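Local structure of CBS domain-containing predicted protein TM0935 (Thermotoga maritima, 1O50) at residues K16-L21 with G140-L145; E37-I42 with M66-V71; T112-A117 with L149-G154. The protein is of unknown function but, as a tandem CBS-domain protein, probably acts as a regulatory module that may bind adenosine-type ligands. All coordinates share one frame; numbering follows the deposited sequence. Where two conformers were deposited one is given.

All three contacts are largely buried. Interaction 2 packs helix 35-44 against helix 65-77 in the first CBS domain. Interaction 3 joins the corresponding helices, 114-124 and 144-153, in the second. Both are purely apolar across their segments, each with one leucine methyl making every close contact. Interaction 1 is different. It connects the start of the chain to strand 138-143 of the second domain, and it adds a carbonyl contact and a bridging water to its methyl packing. Interactions 1 and 3 adjoin: V18 CG2 lies 3.5 Å from L114 CD1. Interaction 2 lies across the chain's centre, about 22 and 27 Å from interactions 1 and 3, centre to centre.

Interaction 1 (K16-L21 with G140-L145); sequences KDVCKL and GDLNSL
V18 and L142 make the apolar part of this contact. V18 CG1 lies 3.7 Å from L142 CD1, and the two side chains cross at a slant. L142 holds its CG anti to the backbone N (chi1 -177°), and its CD1 branch turns toward V18. The same methyl reaches the backbone of C19, at 4.2 Å from C19 CA. Next along the strand the contact becomes polar. C19 CB sits 3.3 Å from D141 O, so a methylene rests against a carbonyl oxygen. One water joins the two backbones. The water O lies 2.9 Å from C19 O, donating to it, and 2.8 Å from D141 N, accepting from it. The bridge satisfies an amide on the edge of the strand that faces away from strand 128-132. G140 and L142 use their backbone bonds on the other edge, to V131 and M129. This is the second CBS domain, a beta-alpha-beta-beta-alpha unit. The beginning of the chain, which belongs to the first CBS sequence range, packs on it. Further out, a type I turn from V18 to L21 shapes the incoming segment, closed by L21 N to V18 O at 3.1 Å. K16 adds a backbone bond to M110. L142 also packs on A117 and M121 of helix 114-124. The carboxylate of D141 turns away from C19, and its OD1 is hydrogen-bonded to Y52 OH. Its OD2 lies close to E128 OE2, which may favour a proton on one of them. At the end of the strand, N143 OD1 caps helix 144-153 by accepting from E146 N.

Interaction 2 (E37-I42 with M66-V71); sequences EIVDRI and MHLLKV
L68 extends toward helix 35-44 because its CG is anti to the backbone N (chi1 -174°). Its chi2 of 47° turns CD1 aside and leaves CD2 nearly anti to CA, reaching for the other helix. I42 answers with an extended chain: its CG1 is anti to the carbonyl carbon, and CD1 continues outward. The two side chains meet tip to tip, with I42 CD1 3.9 Å from L68 CD2. The same leucine methyl serves the other two contacts. V39 CG2 is 4.1 Å from L68 CD2, and I38 CG2 is 4.2 Å from L68 CD2. Both of these side chains cross L68 at a slant. One methyl is thus received by I38 and V39 on one turn and I42 on the next. Helix bonds such as I42 N to I38 O, 3.0 Å, keep I38 and I42 one turn apart on that surface. The helices themselves stay well separated. The axes of the two short segments come no closer than 12.4 Å and run at 139° to each other, so side chains alone span the gap. This is the helix pair of the first CBS domain, packed against its sheet. I38 and I42 rest on V51 of strand 50-55, and I38 and L68 on I63 of strand 58-64. Helix 98-101 adds A98 against I38 and I101 against L68. L145, L148 and W152, from helix 144-153 of the second subunit, pack on I42, L68 and V39.

Interaction 3 (T112-A117 with L149-G154); sequences TPLEEA and LALWKG
L114 meets A150 and L151 where the two helices of the second CBS domain, 114-124 and 144-153, come side by side. They are the helices of its beta-alpha-beta-beta-alpha fold. The packed part is small and rests on one methyl. L114 CD2 is 4.4 Å from A150 CB and also 4.4 Å from L151 CD2. L114 holds its CG anti to the backbone N (chi1 -171°), and CD2, nearly anti to CA, is the branch that touches. On the other helix A150 offers its single methyl. L151 offers CD2, while its CD1 is the branch anti to CA (chi2 174°). The backbones stay apart, with L114 CA and A150 CA 9.6 Å from each other. The two segments together bury 76 Å², and more than half of that is on L114. Residues from the start of the chain also pack here: V18 against A150, and M13 against both L114 and L151. The solvent side is looser. E115 and K153 are exposed, and neither side chain comes near the opposite segment. K153 lies well away from the apolar patch, and its NZ forms salt bridges with D40 and E36 of the second subunit. W152 is placed differently, buried against that subunit, where its ring meets F76 edge-to-face and its NE1 is hydrogen-bonded to S72 OG. P113 occupies the N-cap position of helix 114-124. Its carbonyl O receives A117 N at 3.2 Å and, weakly, E116 N. In helix 144-153, K153 N bonds to L149 O at 2.9 Å. The following bond, G154 N to A150 O, is weak at 3.3 Å.

Interaction 1 (K16-L21 with G140-L145)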
ATOM      1  N   LYS A  16       0.830 -19.659  -8.117  1.00 34.70           N
ATOM      2  CA  LYS A  16       0.846 -20.783  -7.180  1.00 35.37           C
ATOM      3  C   LYS A  16       2.169 -20.925  -6.391  1.00 35.35           C
ATOM      4  O   LYS A  16       2.179 -21.466  -5.277  1.00 35.31           O
ATOM      5  CB  LYS A  16       0.541 -22.078  -7.929  1.00 35.60           C
ATOM      6  CG  LYS A  16       1.610 -22.521  -8.938  1.00 38.30           C
ATOM      7  CD  LYS A  16       1.273 -23.887  -9.550  1.00 42.90           C
ATOM      8  CE  LYS A  16       2.448 -24.501 -10.343  1.00 45.69           C
ATOM      9  NZ  LYS A  16       3.674 -24.878  -9.499  1.00 48.71           N
ATOM     10  N   ASP A  17       3.268 -20.469  -6.979  1.00 35.07           N
ATOM     11  CA  ASP A  17       4.593 -20.533  -6.342  1.00 35.81           C
ATOM     12  C   ASP A  17       4.833 -19.413  -5.317  1.00 35.94           C
ATOM     13  O   ASP A  17       5.729 -19.531  -4.488  1.00 35.96           O
ATOM     14  CB  ASP A  17       5.721 -20.464  -7.406  1.00 35.80           C
ATOM     15  CG  ASP A  17       5.541 -21.469  -8.540  1.00 35.26           C
ATOM     16  OD1 ASP A  17       5.250 -22.643  -8.277  1.00 35.96           O
ATOM     17  OD2 ASP A  17       5.673 -21.170  -9.744  1.00 34.55           O
ATOM     18  N   VAL A  18       4.066 -18.320  -5.408  1.00 36.53           N
ATOM     19  CA  VAL A  18       4.270 -17.091  -4.631  1.00 37.57           C
ATOM     20  C   VAL A  18       3.162 -16.816  -3.586  1.00 37.75           C
ATOM     21  O   VAL A  18       3.435 -16.283  -2.519  1.00 38.27           O
ATOM     22  CB  VAL A  18       4.386 -15.902  -5.611  1.00 37.95           C
ATOM     23  CG1 VAL A  18       4.497 -14.597  -4.907  1.00 39.97           C
ATOM     24  CG2 VAL A  18       5.597 -16.141  -6.554  1.00 38.61           C
ATOM     25  N   CYS A  19       1.943 -17.254  -3.873  1.00 37.23           N
ATOM     26  CA  CYS A  19       0.764 -16.941  -3.049  1.00 37.35           C
ATOM     27  C   CYS A  19       0.685 -17.633  -1.673  1.00 36.70           C
ATOM     28  O   CYS A  19      -0.237 -17.382  -0.887  1.00 35.23           O
ATOM     29  CB  CYS A  19      -0.517 -17.240  -3.844  1.00 36.42           C
ATOM     30  SG  CYS A  19      -0.933 -18.967  -4.007  1.00 36.86           S
ATOM     31  N   LYS A  20       1.651 -18.473  -1.361  1.00 37.74           N
ATOM     32  CA  LYS A  20       1.714 -19.081  -0.033  1.00 38.51           C
ATOM     33  C   LYS A  20       3.013 -18.727   0.712  1.00 38.29           C
ATOM     34  O   LYS A  20       3.281 -19.266   1.755  1.00 36.50           O
ATOM     35  CB  LYS A  20       1.510 -20.579  -0.134  1.00 39.74           C
ATOM     36  CG  LYS A  20       0.119 -21.044   0.242  1.00 42.81           C
ATOM     37  CD  LYS A  20      -0.041 -22.490  -0.132  1.00 46.62           C
ATOM     38  CE  LYS A  20      -1.173 -23.204   0.643  1.00 49.25           C
ATOM     39  NZ  LYS A  20      -0.681 -24.040   1.799  1.00 51.04           N
ATOM     40  N   LEU A  21       3.773 -17.763   0.197  1.00 38.40           N
ATOM     41  CA  LEU A  21       5.076 -17.431   0.779  1.00 39.87           C
ATOM     42  C   LEU A  21       4.922 -16.668   2.117  1.00 40.93           C
ATOM     43  O   LEU A  21       5.807 -16.727   2.968  1.00 41.08           O
ATOM     44  CB  LEU A  21       5.927 -16.612  -0.214  1.00 39.12           C
ATOM     45  CG  LEU A  21       6.369 -17.394  -1.461  1.00 38.32           C
ATOM     46  CD1 LEU A  21       7.075 -16.477  -2.434  1.00 38.82           C
ATOM     47  CD2 LEU A  21       7.242 -18.537  -1.091  1.00 38.98           C
ATOM     48  N   GLY A 140      -7.467 -18.147  -2.707  1.00 38.99           N
ATOM     49  CA  GLY A 140      -6.184 -17.723  -2.157  1.00 38.55           C
ATOM     50  C   GLY A 140      -5.990 -16.231  -2.317  1.00 38.05           C
ATOM     51  O   GLY A 140      -6.888 -15.554  -2.780  1.00 37.57           O
ATOM     52  N   ASP A 141      -4.808 -15.727  -1.951  1.00 37.84           N
ATOM     53  CA  ASP A 141      -4.521 -14.286  -1.954  1.00 37.81           C
ATOM     54  C   ASP A 141      -3.075 -14.014  -2.433  1.00 36.46           C
ATOM     55  O   ASP A 141      -2.181 -14.839  -2.268  1.00 36.05           O
ATOM     56  CB  ASP A 141      -4.733 -13.775  -0.507  1.00 38.06           C
ATOM     57  CG  ASP A 141      -5.019 -12.324  -0.418  1.00 38.03           C
ATOM     58  OD1 ASP A 141      -5.568 -11.740  -1.386  1.00 38.91           O
ATOM     59  OD2 ASP A 141      -4.671 -11.673   0.595  1.00 41.91           O
ATOM     60  N   LEU A 142      -2.838 -12.844  -3.007  1.00 35.80           N
ATOM     61  CA  LEU A 142      -1.492 -12.470  -3.446  1.00 35.14           C
ATOM     62  C   LEU A 142      -1.215 -11.041  -3.106  1.00 34.98           C
ATOM     63  O   LEU A 142      -2.034 -10.234  -3.407  1.00 35.87           O
ATOM     64  CB  LEU A 142      -1.382 -12.633  -4.970  1.00 35.38           C
ATOM     65  CG  LEU A 142      -0.018 -12.365  -5.608  1.00 34.56           C
ATOM     66  CD1 LEU A 142       1.046 -13.336  -5.144  1.00 36.54           C
ATOM     67  CD2 LEU A 142      -0.130 -12.418  -7.114  1.00 35.61           C
ATOM     68  N   ASN A 143      -0.072 -10.713  -2.508  1.00 35.08           N
ATOM     69  CA  ASN A 143       0.306  -9.305  -2.345  1.00 34.52           C
ATOM     70  C   ASN A 143       1.664  -8.968  -2.876  1.00 33.88           C
ATOM     71  O   ASN A 143       2.443  -9.828  -3.243  1.00 33.40           O
ATOM     72  CB  ASN A 143       0.111  -8.825  -0.879  1.00 35.59           C
ATOM     73  CG  ASN A 143       1.152  -9.329   0.092  1.00 35.31           C
ATOM     74  OD1 ASN A 143       2.119  -9.995  -0.268  1.00 38.65           O
ATOM     75  ND2 ASN A 143       0.975  -8.981   1.355  1.00 35.68           N
ATOM     76  N   SER A 144       1.932  -7.667  -2.979  1.00 35.15           N
ATOM     77  CA  SER A 144       3.209  -7.198  -3.475  1.00 35.69           C
ATOM     78  C   SER A 144       4.415  -7.727  -2.681  1.00 36.83           C
ATOM     79  O   SER A 144       5.473  -7.946  -3.226  1.00 35.66           O
ATOM     80  CB  SER A 144       3.214  -5.658  -3.498  1.00 36.49           C
ATOM     81  OG  SER A 144       3.003  -5.106  -2.211  1.00 37.74           O
ATOM     82  N   LEU A 145       4.245  -7.982  -1.391  1.00 38.28           N
ATOM     83  CA  LEU A 145       5.357  -8.382  -0.585  1.00 37.86           C
ATOM     84  C   LEU A 145       5.786  -9.804  -0.958  1.00 37.96           C
ATOM     85  O   LEU A 145       6.964 -10.122  -0.929  1.00 37.85           O
ATOM     86  CB  LEU A 145       5.004  -8.296   0.911  1.00 38.84           C
ATOM     87  CG  LEU A 145       4.348  -7.006   1.442  1.00 38.28           C
ATOM     88  CD1 LEU A 145       4.335  -7.056   2.970  1.00 36.55           C
ATOM     89  CD2 LEU A 145       5.008  -5.745   0.945  1.00 39.11           C
TER
HETATM   90  O   HOH W   1      -3.138 -17.741  -0.897  1.00 34.52           O

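Interaction 2 (E37-I42 with M66-V71)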
ATOM      1  N   GLU A  37     -17.204  -0.095   8.973  1.00 33.38           N
ATOM      2  CA  GLU A  37     -16.858  -1.502   9.308  1.00 32.80           C
ATOM      3  C   GLU A  37     -15.707  -1.994   8.416  1.00 32.88           C
ATOM      4  O   GLU A  37     -14.899  -2.794   8.793  1.00 30.90           O
ATOM      5  CB  GLU A  37     -18.061  -2.385   9.162  1.00 34.23           C
ATOM      6  CG  GLU A  37     -17.835  -3.829   9.603  1.00 35.77           C
ATOM      7  CD  GLU A  37     -19.082  -4.693   9.434  1.00 41.18           C
ATOM      8  OE1 GLU A  37     -20.206  -4.122   9.383  1.00 41.77           O
ATOM      9  OE2 GLU A  37     -18.930  -5.953   9.357  1.00 41.79           O
ATOM     10  N   ILE A  38     -15.615  -1.478   7.203  1.00 32.40           N
ATOM     11  CA  ILE A  38     -14.504  -1.834   6.320  1.00 33.76           C
ATOM     12  C   ILE A  38     -13.212  -1.352   6.898  1.00 35.83           C
ATOM     13  O   ILE A  38     -12.237  -2.107   6.966  1.00 37.70           O
ATOM     14  CB  ILE A  38     -14.711  -1.233   4.913  1.00 33.41           C
ATOM     15  CG1 ILE A  38     -15.940  -1.884   4.335  1.00 34.07           C
ATOM     16  CG2 ILE A  38     -13.467  -1.493   4.063  1.00 34.22           C
ATOM     17  CD1 ILE A  38     -16.405  -1.404   2.942  1.00 30.59           C
ATOM     18  N   VAL A  39     -13.220  -0.111   7.397  1.00 37.04           N
ATOM     19  CA  VAL A  39     -12.098   0.430   8.131  1.00 35.96           C
ATOM     20  C   VAL A  39     -11.764  -0.409   9.374  1.00 36.46           C
ATOM     21  O   VAL A  39     -10.598  -0.708   9.636  1.00 37.72           O
ATOM     22  CB  VAL A  39     -12.362   1.940   8.443  1.00 36.21           C
ATOM     23  CG1 VAL A  39     -11.343   2.483   9.320  1.00 36.69           C
ATOM     24  CG2 VAL A  39     -12.415   2.749   7.160  1.00 33.92           C
ATOM     25  N   ASP A  40     -12.753  -0.792  10.162  1.00 36.09           N
ATOM     26  CA  ASP A  40     -12.474  -1.654  11.318  1.00 36.08           C
ATOM     27  C   ASP A  40     -11.745  -2.953  10.905  1.00 36.24           C
ATOM     28  O   ASP A  40     -10.809  -3.367  11.561  1.00 37.39           O
ATOM     29  CB  ASP A  40     -13.744  -2.048  12.059  1.00 37.33           C
ATOM     30  CG  ASP A  40     -14.498  -0.864  12.673  1.00 36.74           C
ATOM     31  OD1 ASP A  40     -13.872   0.136  13.122  1.00 35.58           O
ATOM     32  OD2 ASP A  40     -15.746  -0.929  12.797  1.00 38.18           O
ATOM     33  N   ARG A  41     -12.218  -3.622   9.846  1.00 36.55           N
ATOM     34  CA  ARG A  41     -11.557  -4.810   9.274  1.00 36.01           C
ATOM     35  C   ARG A  41     -10.123  -4.560   8.838  1.00 34.82           C
ATOM     36  O   ARG A  41      -9.260  -5.380   9.051  1.00 35.44           O
ATOM     37  CB  ARG A  41     -12.336  -5.351   8.064  1.00 36.46           C
ATOM     38  CG  ARG A  41     -13.772  -5.888   8.379  1.00 39.86           C
ATOM     39  CD  ARG A  41     -13.843  -7.108   9.217  1.00 44.32           C
ATOM     40  NE  ARG A  41     -13.141  -8.282   8.651  1.00 48.68           N
ATOM     41  CZ  ARG A  41     -13.591  -9.110   7.680  1.00 47.91           C
ATOM     42  NH1 ARG A  41     -14.769  -8.920   7.076  1.00 45.65           N
ATOM     43  NH2 ARG A  41     -12.836 -10.149   7.311  1.00 47.28           N
ATOM     44  N   ILE A  42      -9.845  -3.414   8.219  1.00 35.37           N
ATOM     45  CA  ILE A  42      -8.480  -3.117   7.816  1.00 35.73           C
ATOM     46  C   ILE A  42      -7.599  -2.903   9.049  1.00 36.52           C
ATOM     47  O   ILE A  42      -6.472  -3.398   9.084  1.00 37.05           O
ATOM     48  CB  ILE A  42      -8.418  -1.888   6.899  1.00 35.58           C
ATOM     49  CG1 ILE A  42      -9.166  -2.150   5.569  1.00 38.69           C
ATOM     50  CG2 ILE A  42      -6.963  -1.547   6.603  1.00 38.03           C
ATOM     51  CD1 ILE A  42      -9.493  -0.916   4.775  1.00 39.73           C
ATOM     52  N   MET A  66      -6.031   2.583  -1.262  1.00 37.20           N
ATOM     53  CA  MET A  66      -5.771   3.926  -1.804  1.00 35.65           C
ATOM     54  C   MET A  66      -7.057   4.468  -2.436  1.00 36.65           C
ATOM     55  O   MET A  66      -7.271   5.714  -2.508  1.00 34.82           O
ATOM     56  CB  MET A  66      -4.608   3.919  -2.808  1.00 36.73           C
ATOM     57  CG  MET A  66      -4.446   5.238  -3.610  1.00 36.24           C
ATOM     58  SD  MET A  66      -3.952   6.737  -2.546  1.00 40.80           S
ATOM     59  CE  MET A  66      -2.266   6.439  -2.372  1.00 42.19           C
ATOM     60  N   HIS A  67      -7.893   3.574  -2.963  1.00 36.53           N
ATOM     61  CA  HIS A  67      -9.197   4.020  -3.467  1.00 37.64           C
ATOM     62  C   HIS A  67     -10.067   4.565  -2.290  1.00 37.97           C
ATOM     63  O   HIS A  67     -10.667   5.612  -2.418  1.00 37.89           O
ATOM     64  CB  HIS A  67      -9.927   2.913  -4.205  1.00 38.37           C
ATOM     65  CG  HIS A  67     -11.270   3.323  -4.742  1.00 37.42           C
ATOM     66  ND1 HIS A  67     -11.442   4.359  -5.641  1.00 38.89           N
ATOM     67  CD2 HIS A  67     -12.499   2.779  -4.553  1.00 37.01           C
ATOM     68  CE1 HIS A  67     -12.727   4.441  -5.968  1.00 37.01           C
ATOM     69  NE2 HIS A  67     -13.391   3.506  -5.298  1.00 36.96           N
ATOM     70  N   LEU A  68     -10.060   3.880  -1.149  1.00 38.79           N
ATOM     71  CA  LEU A  68     -10.788   4.291   0.054  1.00 39.22           C
ATOM     72  C   LEU A  68     -10.267   5.627   0.595  1.00 39.75           C
ATOM     73  O   LEU A  68     -11.040   6.490   1.044  1.00 40.03           O
ATOM     74  CB  LEU A  68     -10.674   3.198   1.134  1.00 38.78           C
ATOM     75  CG  LEU A  68     -11.480   3.364   2.421  1.00 39.62           C
ATOM     76  CD1 LEU A  68     -12.941   3.749   2.154  1.00 41.95           C
ATOM     77  CD2 LEU A  68     -11.404   2.078   3.280  1.00 41.36           C
ATOM     78  N   LEU A  69      -8.952   5.820   0.495  1.00 39.38           N
ATOM     79  CA  LEU A  69      -8.314   7.061   0.911  1.00 38.67           C
ATOM     80  C   LEU A  69      -8.800   8.201  -0.003  1.00 37.88           C
ATOM     81  O   LEU A  69      -9.145   9.279   0.472  1.00 38.07           O
ATOM     82  CB  LEU A  69      -6.792   6.902   0.841  1.00 38.76           C
ATOM     83  CG  LEU A  69      -5.945   8.000   1.464  1.00 42.22           C
ATOM     84  CD1 LEU A  69      -6.147   7.986   2.997  1.00 41.16           C
ATOM     85  CD2 LEU A  69      -4.451   7.893   1.097  1.00 42.66           C
ATOM     86  N   LYS A  70      -8.890   7.939  -1.301  1.00 37.83           N
ATOM     87  CA  LYS A  70      -9.311   8.932  -2.262  1.00 38.41           C
ATOM     88  C   LYS A  70     -10.801   9.301  -2.055  1.00 37.30           C
ATOM     89  O   LYS A  70     -11.172  10.468  -2.043  1.00 35.24           O
ATOM     90  CB  LYS A  70      -9.040   8.464  -3.709  1.00 38.77           C
ATOM     91  CG  LYS A  70      -7.574   8.531  -4.107  1.00 40.85           C
ATOM     92  CD  LYS A  70      -7.355   7.913  -5.477  1.00 41.92           C
ATOM     93  CE  LYS A  70      -5.870   7.858  -5.849  1.00 44.86           C
ATOM     94  NZ  LYS A  70      -5.647   7.151  -7.194  1.00 44.03           N
ATOM     95  N   VAL A  71     -11.628   8.277  -1.907  1.00 37.30           N
ATOM     96  CA  VAL A  71     -13.050   8.426  -1.617  1.00 37.70           C
ATOM     97  C   VAL A  71     -13.211   9.291  -0.347  1.00 37.44           C
ATOM     98  O   VAL A  71     -14.096  10.145  -0.266  1.00 37.28           O
ATOM     99  CB  VAL A  71     -13.683   7.002  -1.442  1.00 38.59           C
ATOM    100  CG1 VAL A  71     -14.967   7.070  -0.662  1.00 40.98           C
ATOM    101  CG2 VAL A  71     -13.891   6.357  -2.794  1.00 39.81           C
TER

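Interaction 3 (T112-A117 with L149-G154)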
ATOM      1  N   THR A 112      -1.540 -18.436 -13.324  1.00 35.07           N
ATOM      2  CA  THR A 112      -1.138 -17.148 -13.890  1.00 34.91           C
ATOM      3  C   THR A 112       0.361 -16.906 -13.711  1.00 35.10           C
ATOM      4  O   THR A 112       0.882 -17.078 -12.595  1.00 34.37           O
ATOM      5  CB  THR A 112      -1.918 -16.011 -13.192  1.00 34.92           C
ATOM      6  OG1 THR A 112      -3.319 -16.207 -13.405  1.00 34.61           O
ATOM      7  CG2 THR A 112      -1.627 -14.670 -13.810  1.00 34.16           C
ATOM      8  N   PRO A 113       1.063 -16.511 -14.783  1.00 35.20           N
ATOM      9  CA  PRO A 113       2.459 -16.068 -14.674  1.00 35.21           C
ATOM     10  C   PRO A 113       2.655 -14.986 -13.626  1.00 35.76           C
ATOM     11  O   PRO A 113       1.897 -14.016 -13.612  1.00 35.51           O
ATOM     12  CB  PRO A 113       2.749 -15.506 -16.070  1.00 34.89           C
ATOM     13  CG  PRO A 113       1.929 -16.331 -16.939  1.00 34.55           C
ATOM     14  CD  PRO A 113       0.629 -16.493 -16.191  1.00 35.04           C
ATOM     15  N   LEU A 114       3.670 -15.130 -12.781  1.00 35.84           N
ATOM     16  CA  LEU A 114       4.005 -14.088 -11.831  1.00 36.80           C
ATOM     17  C   LEU A 114       4.141 -12.702 -12.503  1.00 36.76           C
ATOM     18  O   LEU A 114       3.689 -11.684 -11.961  1.00 35.50           O
ATOM     19  CB  LEU A 114       5.314 -14.404 -11.097  1.00 37.42           C
ATOM     20  CG  LEU A 114       5.656 -13.503  -9.920  1.00 39.09           C
ATOM     21  CD1 LEU A 114       4.589 -13.671  -8.826  1.00 41.61           C
ATOM     22  CD2 LEU A 114       7.041 -13.859  -9.354  1.00 39.06           C
ATOM     23  N   GLU A 115       4.782 -12.672 -13.662  1.00 37.72           N
ATOM     24  CA  GLU A 115       4.960 -11.420 -14.373  1.00 39.06           C
ATOM     25  C   GLU A 115       3.665 -10.739 -14.822  1.00 39.25           C
ATOM     26  O   GLU A 115       3.617  -9.497 -14.861  1.00 39.67           O
ATOM     27  CB  GLU A 115       5.893 -11.586 -15.560  1.00 39.94           C
ATOM     28  CG  GLU A 115       5.611 -12.743 -16.464  1.00 42.91           C
ATOM     29  CD  GLU A 115       6.362 -12.610 -17.785  1.00 50.05           C
ATOM     30  OE1 GLU A 115       6.199 -13.506 -18.663  1.00 54.21           O
ATOM     31  OE2 GLU A 115       7.104 -11.601 -17.953  1.00 53.01           O
ATOM     32  N   GLU A 116       2.649 -11.525 -15.197  1.00 38.96           N
ATOM     33  CA  GLU A 116       1.332 -10.945 -15.518  1.00 39.62           C
ATOM     34  C   GLU A 116       0.665 -10.388 -14.271  1.00 39.14           C
ATOM     35  O   GLU A 116       0.016  -9.347 -14.358  1.00 39.18           O
ATOM     36  CB  GLU A 116       0.373 -11.870 -16.299  0.65 39.85           C
ATOM     37  CG  GLU A 116      -1.143 -11.505 -16.205  0.65 43.13           C
ATOM     38  CD  GLU A 116      -1.635 -10.200 -16.909  0.65 44.83           C
ATOM     39  OE1 GLU A 116      -2.786 -10.209 -17.445  0.65 46.22           O
ATOM     40  OE2 GLU A 116      -0.932  -9.158 -16.925  0.65 43.86           O
ATOM     41  N   ALA A 117       0.852 -11.046 -13.125  1.00 38.54           N
ATOM     42  CA  ALA A 117       0.330 -10.563 -11.847  1.00 38.93           C
ATOM     43  C   ALA A 117       0.964  -9.235 -11.364  1.00 39.01           C
ATOM     44  O   ALA A 117       0.280  -8.374 -10.792  1.00 38.28           O
ATOM     45  CB  ALA A 117       0.498 -11.623 -10.800  1.00 39.13           C
ATOM     46  N   LEU A 149       9.460 -10.886  -2.144  1.00 34.35           N
ATOM     47  CA  LEU A 149      10.125 -11.973  -1.486  1.00 34.27           C
ATOM     48  C   LEU A 149      10.687 -12.946  -2.529  1.00 34.58           C
ATOM     49  O   LEU A 149      11.870 -13.264  -2.521  1.00 34.78           O
ATOM     50  CB  LEU A 149       9.126 -12.675  -0.577  1.00 34.11           C
ATOM     51  CG  LEU A 149       9.671 -13.670   0.472  1.00 31.74           C
ATOM     52  CD1 LEU A 149       8.586 -14.050   1.388  1.00 32.15           C
ATOM     53  CD2 LEU A 149      10.351 -14.964  -0.162  1.00 32.32           C
ATOM     54  N   ALA A 150       9.812 -13.434  -3.401  1.00 32.63           N
ATOM     55  CA  ALA A 150      10.169 -14.348  -4.481  1.00 32.07           C
ATOM     56  C   ALA A 150      11.337 -13.858  -5.300  1.00 32.49           C
ATOM     57  O   ALA A 150      12.260 -14.592  -5.592  1.00 31.90           O
ATOM     58  CB  ALA A 150       8.991 -14.481  -5.408  1.00 32.25           C
ATOM     59  N   LEU A 151      11.260 -12.600  -5.707  1.00 32.21           N
ATOM     60  CA  LEU A 151      12.245 -12.054  -6.629  1.00 32.59           C
ATOM     61  C   LEU A 151      13.597 -11.803  -6.015  1.00 32.37           C
ATOM     62  O   LEU A 151      14.610 -12.104  -6.639  1.00 32.95           O
ATOM     63  CB  LEU A 151      11.720 -10.790  -7.264  1.00 32.38           C
ATOM     64  CG  LEU A 151      10.548 -11.007  -8.234  1.00 32.04           C
ATOM     65  CD1 LEU A 151      10.086  -9.610  -8.642  1.00 34.23           C
ATOM     66  CD2 LEU A 151      10.912 -11.864  -9.423  1.00 33.47           C
ATOM     67  N   TRP A 152      13.621 -11.284  -4.787  1.00 31.67           N
ATOM     68  CA  TRP A 152      14.868 -10.902  -4.143  1.00 31.65           C
ATOM     69  C   TRP A 152      15.483 -11.920  -3.203  1.00 31.42           C
ATOM     70  O   TRP A 152      16.681 -11.825  -2.912  1.00 30.17           O
ATOM     71  CB  TRP A 152      14.663  -9.621  -3.366  1.00 32.84           C
ATOM     72  CG  TRP A 152      14.491  -8.432  -4.284  1.00 32.28           C
ATOM     73  CD1 TRP A 152      13.328  -7.813  -4.560  1.00 34.86           C
ATOM     74  CD2 TRP A 152      15.505  -7.751  -5.043  1.00 34.10           C
ATOM     75  NE1 TRP A 152      13.539  -6.810  -5.472  1.00 34.18           N
ATOM     76  CE2 TRP A 152      14.870  -6.747  -5.770  1.00 35.23           C
ATOM     77  CE3 TRP A 152      16.894  -7.890  -5.172  1.00 37.04           C
ATOM     78  CZ2 TRP A 152      15.569  -5.856  -6.617  1.00 35.77           C
ATOM     79  CZ3 TRP A 152      17.592  -7.014  -5.990  1.00 38.71           C
ATOM     80  CH2 TRP A 152      16.920  -6.019  -6.717  1.00 38.09           C
ATOM     81  N   LYS A 153      14.690 -12.882  -2.746  1.00 31.16           N
ATOM     82  CA  LYS A 153      15.199 -13.979  -1.921  1.00 31.09           C
ATOM     83  C   LYS A 153      15.610 -15.190  -2.761  1.00 32.05           C
ATOM     84  O   LYS A 153      16.294 -16.073  -2.271  1.00 29.54           O
ATOM     85  CB  LYS A 153      14.164 -14.422  -0.918  1.00 32.18           C
ATOM     86  CG  LYS A 153      13.680 -13.363   0.055  1.00 32.72           C
ATOM     87  CD  LYS A 153      14.831 -12.643   0.810  1.00 31.32           C
ATOM     88  CE  LYS A 153      15.544 -13.550   1.794  1.00 32.06           C
ATOM     89  NZ  LYS A 153      16.679 -12.844   2.443  1.00 27.07           N
ATOM     90  N   GLY A 154      15.136 -15.250  -4.015  1.00 32.00           N
ATOM     91  CA  GLY A 154      15.488 -16.332  -4.912  1.00 32.28           C
ATOM     92  C   GLY A 154      16.727 -15.947  -5.698  1.00 33.45           C
ATOM     93  O   GLY A 154      17.266 -14.852  -5.518  1.00 32.82           O
TER